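Hypothetical protein EF2904 (Enterococcus faecalis, PDB 2AZ4) is a two-zinc protein of the metallo-beta-lactamase fold whose function is unproven, and it may bind RNA and act as an exonuclease. Local coordinates at residues V218-P223 and I403-P408; L281-A286 and G305-L310; E296-Y301 and P312-P317. All blocks are in the same frame, centred on the assembly; numbering follows the deposited sequence.

Overall arrangement
From the N terminus, the chain builds most of the metallo-beta-lactamase part and reaches 218-223 just after strand 212-216. This segment meets 403-408 after 180 residues, so contact 1 closes the longest loop, joining the ends of neighbouring strands at the zinc site. Contacts 2 and 3 fall within that loop, in the part with a six-stranded parallel sheet. Contact 2 ties the start of helix 283-293 to the loop after strand 298-300. Contact 3 ties that strand to the end of the same loop, just before helix 318-323. Their segments alternate along the chain, so their loops cross, and they touch, with centres about 8 Å apart. The centres of contacts 1 and 2 are about 38 Å apart.

Contact 1. Residues V218-P223 and I403-P408; sequences VSISFP and IHTLKP. With ZN (zinc ion), chain D.
Lys-407 and Ser-221 account for much of this contact, and Val-218 carries it to the metal site. The Lys-407 side chain is extended and runs along the backbone of 220-223. Its CD lies 3.4 Å from Ile-220 O. At its end NZ reaches the Pro-223 ring, 3.5 Å from CG, and the two side chains meet at about a right angle.

Ser-221 makes the polar link. With OG anti to the carbonyl carbon (chi1 -66°), the hydroxyl is turned to meet Leu-406 N. It accepts from that N at 2.8 Å, and the bond is almost linear (N-H...O 174°). The same hydroxyl is also bonded to Gly-217 O, so two bonds hold it. Thr-405 OG1 shares that carbonyl. It also accepts from Lys-407 N at 3.2 Å, which makes an ST turn and fixes the bend of 405-407. Beyond Ser-221, Phe-222 CE2 touches Leu-406 CD1 at 4.0 Å.

Val-218 lies alongside His-404, both side chains pointing the same way. Its CG2 is 3.5 Å from His-404 CD2, so the methyl packs against the imidazole of a metal ligand. His-404 NE2 binds zinc at 2.3 Å. Asp-96, His-97, Asp-189 and two waters also bind this ion. This is the two-zinc site of the metallo-beta-lactamase fold, whose ligands come from loops at strand ends.

The two segments leave parallel neighbouring strands, 212-216 and 399-403. Backbone bonds between Ile-403 and Met-215, and between His-404 and Gly-217, continue the pairing to the start of the contact. Helix 385-395 packs on Ser-219 and Ile-220 through Pro-385 and Leu-388.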
loop_
_atom_site.group_PDB
_atom_site.type_symbol
_atom_site.label_atom_id
_atom_site.label_comp_id
_atom_site.label_asym_id
_atom_site.label_seq_id
_atom_site.Cartn_x
_atom_site.Cartn_y
_atom_site.Cartn_z
ATOM N N VAL A 218 11.836 2.321 4.699
ATOM C CA VAL A 218 10.859 3.194 5.347
ATOM C C VAL A 218 11.110 3.325 6.859
ATOM O O VAL A 218 11.240 4.452 7.376
ATOM C CB VAL A 218 9.408 2.754 5.039
ATOM C CG1 VAL A 218 8.409 3.590 5.824
ATOM C CG2 VAL A 218 9.138 2.849 3.534
ATOM N N SER A 219 11.212 2.196 7.559
ATOM C CA SER A 219 11.264 2.246 9.021
ATOM C C SER A 219 12.497 2.995 9.565
ATOM O O SER A 219 12.420 3.620 10.621
ATOM C CB SER A 219 11.183 0.864 9.639
ATOM O OG SER A 219 12.362 0.120 9.375
ATOM N N ILE A 220 13.621 2.922 8.855
ATOM C CA ILE A 220 14.830 3.660 9.264
ATOM C C ILE A 220 14.776 5.171 8.944
ATOM O O ILE A 220 15.688 5.917 9.307
ATOM C CB ILE A 220 16.102 3.067 8.635
ATOM C CG1 ILE A 220 15.910 2.904 7.125
ATOM C CG2 ILE A 220 16.489 1.770 9.317
ATOM C CD1 ILE A 220 17.177 2.702 6.358
ATOM N N SER A 221 13.725 5.622 8.264
ATOM C CA SER A 221 13.606 7.029 7.884
ATOM C C SER A 221 13.192 7.931 9.037
ATOM O O SER A 221 13.336 9.144 8.951
ATOM C CB SER A 221 12.588 7.186 6.755
ATOM O OG SER A 221 13.040 6.561 5.586
ATOM N N PHE A 222 12.640 7.329 10.087
ATOM C CA PHE A 222 12.033 8.052 11.190
ATOM C C PHE A 222 12.638 7.536 12.485
ATOM O O PHE A 222 12.547 6.333 12.775
ATOM C CB PHE A 222 10.514 7.838 11.187
ATOM C CG PHE A 222 9.859 8.169 9.875
ATOM C CD1 PHE A 222 9.574 7.166 8.949
ATOM C CD2 PHE A 222 9.560 9.483 9.549
ATOM C CE1 PHE A 222 8.983 7.474 7.716
ATOM C CE2 PHE A 222 8.975 9.802 8.314
ATOM C CZ PHE A 222 8.683 8.796 7.405
ATOM N N PRO A 223 13.312 8.421 13.246
ATOM C CA PRO A 223 13.896 8.019 14.535
ATOM C C PRO A 223 12.833 7.513 15.509
ATOM O O PRO A 223 11.696 7.997 15.490
ATOM C CB PRO A 223 14.512 9.321 15.068
ATOM C CG PRO A 223 14.733 10.165 13.842
ATOM C CD PRO A 223 13.588 9.832 12.929
ATOM N N ILE A 403 16.032 2.578 -1.614
ATOM C CA ILE A 403 15.000 3.429 -2.203
ATOM C C ILE A 403 13.871 3.529 -1.189
ATOM O O ILE A 403 13.919 2.863 -0.167
ATOM C CB ILE A 403 14.449 2.849 -3.518
ATOM C CG1 ILE A 403 13.881 1.427 -3.286
ATOM C CG2 ILE A 403 15.506 2.934 -4.615
ATOM C CD1 ILE A 403 13.127 0.844 -4.466
ATOM N N HIS A 404 12.886 4.386 -1.464
ATOM C CA HIS A 404 11.716 4.529 -0.603
ATOM C C HIS A 404 12.197 4.751 0.844
ATOM O O HIS A 404 11.836 4.008 1.766
ATOM C CB HIS A 404 10.836 3.268 -0.738
ATOM C CG HIS A 404 9.368 3.514 -0.598
ATOM N ND1 HIS A 404 8.712 4.523 -1.271
ATOM C CD2 HIS A 404 8.420 2.845 0.098
ATOM C CE1 HIS A 404 7.423 4.475 -0.977
ATOM N NE2 HIS A 404 7.223 3.465 -0.147
ATOM N N THR A 405 13.031 5.783 1.015
ATOM C CA THR A 405 13.735 6.035 2.263
ATOM C C THR A 405 14.224 7.500 2.349
ATOM O O THR A 405 14.584 8.107 1.344
ATOM C CB THR A 405 14.913 5.001 2.462
ATOM O OG1 THR A 405 15.552 5.227 3.718
ATOM C CG2 THR A 405 15.953 5.073 1.310
ATOM N N LEU A 406 14.173 8.070 3.547
ATOM C CA LEU A 406 14.750 9.398 3.817
ATOM C C LEU A 406 16.199 9.314 4.350
ATOM O O LEU A 406 16.860 10.347 4.513
ATOM C CB LEU A 406 13.878 10.192 4.801
ATOM C CG LEU A 406 12.369 10.297 4.565
ATOM C CD1 LEU A 406 11.693 11.146 5.644
ATOM C CD2 LEU A 406 12.088 10.855 3.201
ATOM N N LYS A 407 16.673 8.093 4.621
ATOM C CA LYS A 407 18.035 7.855 5.158
ATOM C C LYS A 407 18.689 6.638 4.508
ATOM O O LYS A 407 18.953 5.627 5.170
ATOM C CB LYS A 407 17.997 7.717 6.688
ATOM C CG LYS A 407 17.349 8.922 7.358
ATOM C CD LYS A 407 17.285 8.837 8.860
ATOM C CE LYS A 407 16.829 10.187 9.377
ATOM N NZ LYS A 407 16.355 10.124 10.771
ATOM N N PRO A 408 18.954 6.718 3.196
ATOM C CA PRO A 408 19.490 5.560 2.501
ATOM C C PRO A 408 20.885 5.123 2.993
ATOM O O PRO A 408 21.246 3.959 2.829
ATOM C CB PRO A 408 19.537 6.024 1.038
ATOM C CG PRO A 408 19.570 7.480 1.107
ATOM C CD PRO A 408 18.782 7.863 2.292
HETATM ZN ZN ZN D . 5.130 2.587 0.164
HETATM O O HOH W 1 2.853 2.411 0.663
HETATM O O HOH W 2 5.074 3.242 2.411
#

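Contact 2. Residues L281-A286 and G305-L310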
loop_
_atom_site.group_PDB
_atom_site.type_symbol
_atom_site.label_atom_id
_atom_site.label_comp_id
_atom_site.label_asym_id
_atom_site.label_seq_id
_atom_site.Cartn_x
_atom_site.Cartn_y
_atom_site.Cartn_z
ATOM N N LEU A 281 -19.203 -4.779 10.135
ATOM C CA LEU A 281 -18.380 -3.850 9.351
ATOM C C LEU A 281 -19.248 -2.870 8.537
ATOM O O LEU A 281 -20.425 -3.140 8.273
ATOM C CB LEU A 281 -17.423 -4.615 8.415
ATOM C CG LEU A 281 -16.359 -5.587 8.987
ATOM C CD1 LEU A 281 -15.429 -6.212 7.922
ATOM C CD2 LEU A 281 -15.507 -4.921 10.067
ATOM N N GLU A 282 -18.657 -1.747 8.137
ATOM C CA GLU A 282 -19.299 -0.871 7.175
ATOM C C GLU A 282 -19.466 -1.692 5.897
ATOM O O GLU A 282 -18.641 -2.547 5.618
ATOM C CB GLU A 282 -18.430 0.378 6.951
ATOM C CG GLU A 282 -19.023 1.385 5.970
ATOM C CD GLU A 282 -18.609 1.077 4.542
ATOM O OE1 GLU A 282 -17.568 0.419 4.383
ATOM O OE2 GLU A 282 -19.311 1.460 3.579
ATOM N N ALA A 283 -20.525 -1.436 5.126
ATOM C CA ALA A 283 -20.905 -2.307 3.996
ATOM C C ALA A 283 -19.845 -2.533 2.918
ATOM O O ALA A 283 -19.687 -3.667 2.430
ATOM C CB ALA A 283 -22.237 -1.864 3.374
ATOM N N ASN A 284 -19.123 -1.478 2.546
ATOM C CA ASN A 284 -18.115 -1.564 1.475
ATOM C C ASN A 284 -16.947 -2.406 1.926
ATOM O O ASN A 284 -16.353 -3.123 1.128
ATOM C CB ASN A 284 -17.641 -0.168 1.017
ATOM C CG ASN A 284 -18.736 0.603 0.262
ATOM O OD1 ASN A 284 -18.996 0.345 -0.900
ATOM N ND2 ASN A 284 -19.370 1.544 0.933
ATOM N N MET A 285 -16.625 -2.343 3.216
ATOM C CA MET A 285 -15.595 -3.207 3.787
ATOM C C MET A 285 -16.042 -4.684 3.798
ATOM O O MET A 285 -15.251 -5.586 3.470
ATOM C CB MET A 285 -15.164 -2.748 5.185
ATOM C CG MET A 285 -13.875 -3.439 5.689
ATOM S SD MET A 285 -12.389 -2.984 4.718
ATOM C CE MET A 285 -11.725 -4.624 4.453
ATOM N N ALA A 286 -17.289 -4.926 4.188
ATOM C CA ALA A 286 -17.873 -6.261 4.123
ATOM C C ALA A 286 -17.839 -6.788 2.701
ATOM O O ALA A 286 -17.511 -7.953 2.469
ATOM C CB ALA A 286 -19.313 -6.248 4.656
ATOM N N GLY A 305 -28.472 3.467 -0.726
ATOM C CA GLY A 305 -28.433 2.428 -1.738
ATOM C C GLY A 305 -28.054 1.095 -1.127
ATOM O O GLY A 305 -27.981 0.958 0.102
ATOM N N LYS A 306 -27.810 0.123 -2.001
ATOM C CA LYS A 306 -27.581 -1.261 -1.628
ATOM C C LYS A 306 -26.414 -1.761 -2.455
ATOM O O LYS A 306 -26.221 -1.341 -3.605
ATOM C CB LYS A 306 -28.804 -2.129 -1.960
ATOM C CG LYS A 306 -30.093 -1.789 -1.208
ATOM C CD LYS A 306 -30.377 -2.773 -0.077
ATOM C CE LYS A 306 -31.240 -3.978 -0.542
ATOM N NZ LYS A 306 -32.644 -3.572 -0.935
ATOM N N ILE A 307 -25.614 -2.640 -1.866
ATOM C CA ILE A 307 -24.604 -3.352 -2.639
ATOM C C ILE A 307 -25.212 -4.732 -2.929
ATOM O O ILE A 307 -25.501 -5.480 -1.996
ATOM C CB ILE A 307 -23.303 -3.479 -1.854
ATOM C CG1 ILE A 307 -22.745 -2.077 -1.568
ATOM C CG2 ILE A 307 -22.294 -4.411 -2.593
ATOM C CD1 ILE A 307 -21.542 -2.079 -0.654
ATOM N N PRO A 308 -25.423 -5.056 -4.217
ATOM C CA PRO A 308 -26.165 -6.282 -4.579
ATOM C C PRO A 308 -25.576 -7.597 -4.035
ATOM O O PRO A 308 -26.329 -8.526 -3.731
ATOM C CB PRO A 308 -26.200 -6.259 -6.114
ATOM C CG PRO A 308 -25.274 -5.152 -6.566
ATOM C CD PRO A 308 -24.994 -4.260 -5.391
ATOM N N GLU A 309 -24.253 -7.646 -3.885
ATOM C CA GLU A 309 -23.522 -8.860 -3.514
ATOM C C GLU A 309 -23.807 -9.300 -2.095
ATOM O O GLU A 309 -23.719 -10.474 -1.775
ATOM C CB GLU A 309 -22.018 -8.615 -3.643
ATOM C CG GLU A 309 -21.494 -8.627 -5.072
ATOM C CD GLU A 309 -21.966 -7.432 -5.896
ATOM O OE1 GLU A 309 -22.132 -6.335 -5.311
ATOM O OE2 GLU A 309 -22.178 -7.600 -7.127
ATOM N N LEU A 310 -24.182 -8.340 -1.261
ATOM C CA LEU A 310 -24.354 -8.565 0.160
ATOM C C LEU A 310 -25.690 -9.235 0.408
ATOM O O LEU A 310 -26.660 -8.982 -0.301
ATOM C CB LEU A 310 -24.236 -7.236 0.909
ATOM C CG LEU A 310 -22.839 -6.600 0.931
ATOM C CD1 LEU A 310 -22.893 -5.305 1.683
ATOM C CD2 LEU A 310 -21.820 -7.563 1.629
#
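Ile-307 packs on Ala-283, and Leu-310 on both Ala-283 and Ala-286, at the first turn of helix 283-293. This is a strand-to-helix junction of a parallel alpha/beta sheet, covered by a loop. The loop residues 307-310 form a type I beta turn, closed by Leu-310 N bonding to Ile-307 O. The turn brings both of its end residues to the same side of the helix.

The bumps are the two branched side chains, and the hollow is the helix surface over two alanines. Leu-310 straddles it like a fork. Its CD1 rests on Ala-283 CB at 3.9 Å, and CD1 also lies 3.7 Å from Ala-283 O. Its other methyl, CD2, meets Ala-286 CB at 4.1 Å. Ile-307 comes in beside this fork. Its chain is extended to the tip, with CD1 anti to CA (chi2 173°), and this puts CD1 foremost, 4.1 Å from Ala-283 CB. Ala-283 CB therefore touches a methyl of each neighbour. Tyr-299 of strand 298-300 also packs on Ala-283, Ala-286 and Leu-310.

The end of Asn-284 turns back to the loop. Its OD1 lies 3.5 Å from Ile-307 CD1, and the two side chains cross at about a right angle. The amide's other end is held by Glu-282, the N-cap of the helix. The Glu-282 carboxylate accepts from the backbone N of Met-285 and of Asn-284. Its OE2 also takes the Asn-284 side chain through the syn lone pair, with ND2 only 2.6 Å away.

Contact 3. Residues E296-Y301 and P312-P317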
loop_
_atom_site.group_PDB
_atom_site.type_symbol
_atom_site.label_atom_id
_atom_site.label_comp_id
_atom_site.label_asym_id
_atom_site.label_seq_id
_atom_site.Cartn_x
_atom_site.Cartn_y
_atom_site.Cartn_z
ATOM N N GLU A 296 -18.435 -13.865 4.826
ATOM C CA GLU A 296 -19.676 -13.137 4.983
ATOM C C GLU A 296 -19.785 -12.697 6.420
ATOM O O GLU A 296 -19.793 -13.523 7.330
ATOM C CB GLU A 296 -20.868 -13.977 4.566
ATOM C CG GLU A 296 -20.898 -14.225 3.062
ATOM C CD GLU A 296 -22.260 -14.595 2.563
ATOM O OE1 GLU A 296 -22.425 -15.754 2.119
ATOM O OE2 GLU A 296 -23.164 -13.733 2.608
ATOM N N VAL A 297 -19.797 -11.386 6.618
ATOM C CA VAL A 297 -19.861 -10.815 7.946
ATOM C C VAL A 297 -21.068 -9.880 7.988
ATOM O O VAL A 297 -21.499 -9.385 6.945
ATOM C CB VAL A 297 -18.522 -10.067 8.291
ATOM C CG1 VAL A 297 -18.282 -8.854 7.357
ATOM C CG2 VAL A 297 -18.477 -9.636 9.757
ATOM N N ARG A 298 -21.591 -9.631 9.185
ATOM C CA ARG A 298 -22.632 -8.610 9.409
ATOM C C ARG A 298 -22.102 -7.219 9.060
ATOM O O ARG A 298 -20.895 -6.965 9.110
ATOM C CB ARG A 298 -23.188 -8.669 10.849
ATOM C CG ARG A 298 -24.040 -9.916 11.112
ATOM C CD ARG A 298 -24.222 -10.168 12.617
ATOM N NE ARG A 298 -24.889 -11.448 12.864
ATOM C CZ ARG A 298 -24.298 -12.651 12.826
ATOM N NH1 ARG A 298 -22.998 -12.781 12.535
ATOM N NH2 ARG A 298 -25.024 -13.739 13.059
ATOM N N TYR A 299 -22.999 -6.327 8.658
ATOM C CA TYR A 299 -22.595 -5.026 8.160
ATOM C C TYR A 299 -23.684 -3.997 8.359
ATOM O O TYR A 299 -24.822 -4.345 8.590
ATOM C CB TYR A 299 -22.270 -5.107 6.664
ATOM C CG TYR A 299 -23.474 -5.504 5.824
ATOM C CD1 TYR A 299 -24.319 -4.538 5.257
ATOM C CD2 TYR A 299 -23.771 -6.849 5.601
ATOM C CE1 TYR A 299 -25.412 -4.918 4.487
ATOM C CE2 TYR A 299 -24.861 -7.234 4.859
ATOM C CZ TYR A 299 -25.661 -6.269 4.273
ATOM O OH TYR A 299 -26.753 -6.676 3.532
ATOM N N TYR A 300 -23.305 -2.730 8.242
ATOM C CA TYR A 300 -24.251 -1.620 8.198
ATOM C C TYR A 300 -23.853 -0.706 7.046
ATOM O O TYR A 300 -22.678 -0.657 6.636
ATOM C CB TYR A 300 -24.317 -0.860 9.530
ATOM C CG TYR A 300 -23.135 0.023 9.787
ATOM C CD1 TYR A 300 -23.241 1.409 9.675
ATOM C CD2 TYR A 300 -21.888 -0.533 10.119
ATOM C CE1 TYR A 300 -22.140 2.220 9.914
ATOM C CE2 TYR A 300 -20.785 0.265 10.347
ATOM C CZ TYR A 300 -20.912 1.632 10.234
ATOM O OH TYR A 300 -19.817 2.428 10.442
ATOM N N TYR A 301 -24.848 -0.019 6.504
ATOM C CA TYR A 301 -24.626 0.979 5.471
ATOM C C TYR A 301 -24.336 2.336 6.066
ATOM O O TYR A 301 -25.089 2.834 6.907
ATOM C CB TYR A 301 -25.845 1.079 4.574
ATOM C CG TYR A 301 -25.952 -0.066 3.616
ATOM C CD1 TYR A 301 -25.096 -0.142 2.508
ATOM C CD2 TYR A 301 -26.923 -1.046 3.779
ATOM C CE1 TYR A 301 -25.184 -1.188 1.605
ATOM C CE2 TYR A 301 -27.032 -2.106 2.869
ATOM C CZ TYR A 301 -26.141 -2.150 1.781
ATOM O OH TYR A 301 -26.209 -3.171 0.882
ATOM N N PRO A 312 -28.912 -9.355 2.267
ATOM C CA PRO A 312 -29.747 -8.390 2.999
ATOM C C PRO A 312 -30.014 -8.796 4.448
ATOM O O PRO A 312 -30.162 -7.931 5.311
ATOM C CB PRO A 312 -31.054 -8.379 2.208
ATOM C CG PRO A 312 -30.664 -8.780 0.818
ATOM C CD PRO A 312 -29.555 -9.797 1.010
ATOM N N ALA A 313 -30.053 -10.093 4.717
ATOM C CA ALA A 313 -30.324 -10.592 6.071
ATOM C C ALA A 313 -29.170 -10.399 7.056
ATOM O O ALA A 313 -29.316 -10.636 8.257
ATOM C CB ALA A 313 -30.718 -12.045 6.010
ATOM N N LEU A 314 -28.012 -9.997 6.553
ATOM C CA LEU A 314 -26.857 -9.779 7.418
ATOM C C LEU A 314 -26.690 -8.300 7.763
ATOM O O LEU A 314 -25.692 -7.885 8.376
ATOM C CB LEU A 314 -25.588 -10.368 6.784
ATOM C CG LEU A 314 -25.561 -11.909 6.768
ATOM C CD1 LEU A 314 -24.381 -12.428 5.943
ATOM C CD2 LEU A 314 -25.541 -12.468 8.182
ATOM N N GLU A 315 -27.678 -7.500 7.377
ATOM C CA GLU A 315 -27.601 -6.063 7.634
ATOM C C GLU A 315 -28.065 -5.821 9.036
ATOM O O GLU A 315 -29.072 -6.387 9.462
ATOM C CB GLU A 315 -28.463 -5.267 6.663
ATOM C CG GLU A 315 -28.328 -3.736 6.852
ATOM C CD GLU A 315 -29.301 -2.934 6.010
ATOM O OE1 GLU A 315 -29.883 -3.503 5.056
ATOM O OE2 GLU A 315 -29.483 -1.729 6.296
ATOM N N ILE A 316 -27.314 -4.986 9.749
ATOM C CA ILE A 316 -27.702 -4.492 11.062
ATOM C C ILE A 316 -27.987 -2.996 10.899
ATOM O O ILE A 316 -27.210 -2.273 10.249
ATOM C CB ILE A 316 -26.589 -4.685 12.119
ATOM C CG1 ILE A 316 -25.993 -6.108 12.088
ATOM C CG2 ILE A 316 -27.067 -4.248 13.524
ATOM C CD1 ILE A 316 -26.937 -7.259 12.515
ATOM N N PRO A 317 -29.139 -2.528 11.415
ATOM C CA PRO A 317 -29.384 -1.076 11.332
ATOM C C PRO A 317 -28.365 -0.285 12.146
ATOM O O PRO A 317 -28.020 -0.680 13.263
ATOM C CB PRO A 317 -30.780 -0.916 11.939
ATOM C CG PRO A 317 -31.401 -2.304 11.876
ATOM C CD PRO A 317 -30.258 -3.258 12.037
HETATM O O HOH W 3 -27.516 -0.780 8.122
#
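Tyr-299 is bonded to 312-317 through both its backbone N and its backbone O. Ile-316 N donates to Tyr-299 O at 2.8 Å, in a nearly straight bond. Tyr-299 N donates to Leu-314 O at 3.1 Å. Together they make a single parallel bridge between Tyr-299 and Glu-315. One water extends the link: it accepts from Tyr-301 N and donates to Ile-316 O and to Glu-315 OE2, the last at 2.8 Å.

The Tyr-299 ring folds back over the bridge, with CG between the backbone N and the carbonyl carbon (chi1 63°). Glu-315 CA sits under one face, 4.0 Å from the ring centroid, as a CH-pi contact. Leu-314 CB touches ring atom CE2 at 3.7 Å. The ring hydroxyl is bonded to Asn-311 O.

Farther out, the Glu-315 carboxylate stands at the edge of the Tyr-301 ring, the two planes perpendicular. On the other flank, Arg-298 CD meets Ile-316 CD1 at 4.0 Å.

Strand 298-300 is outermost in its six-stranded parallel sheet within this chain. Helix 283-293 joins it to its parallel neighbour 278-282 as a beta-alpha-beta unit, and 312-317 adds the bridge on the outer edge of that unit.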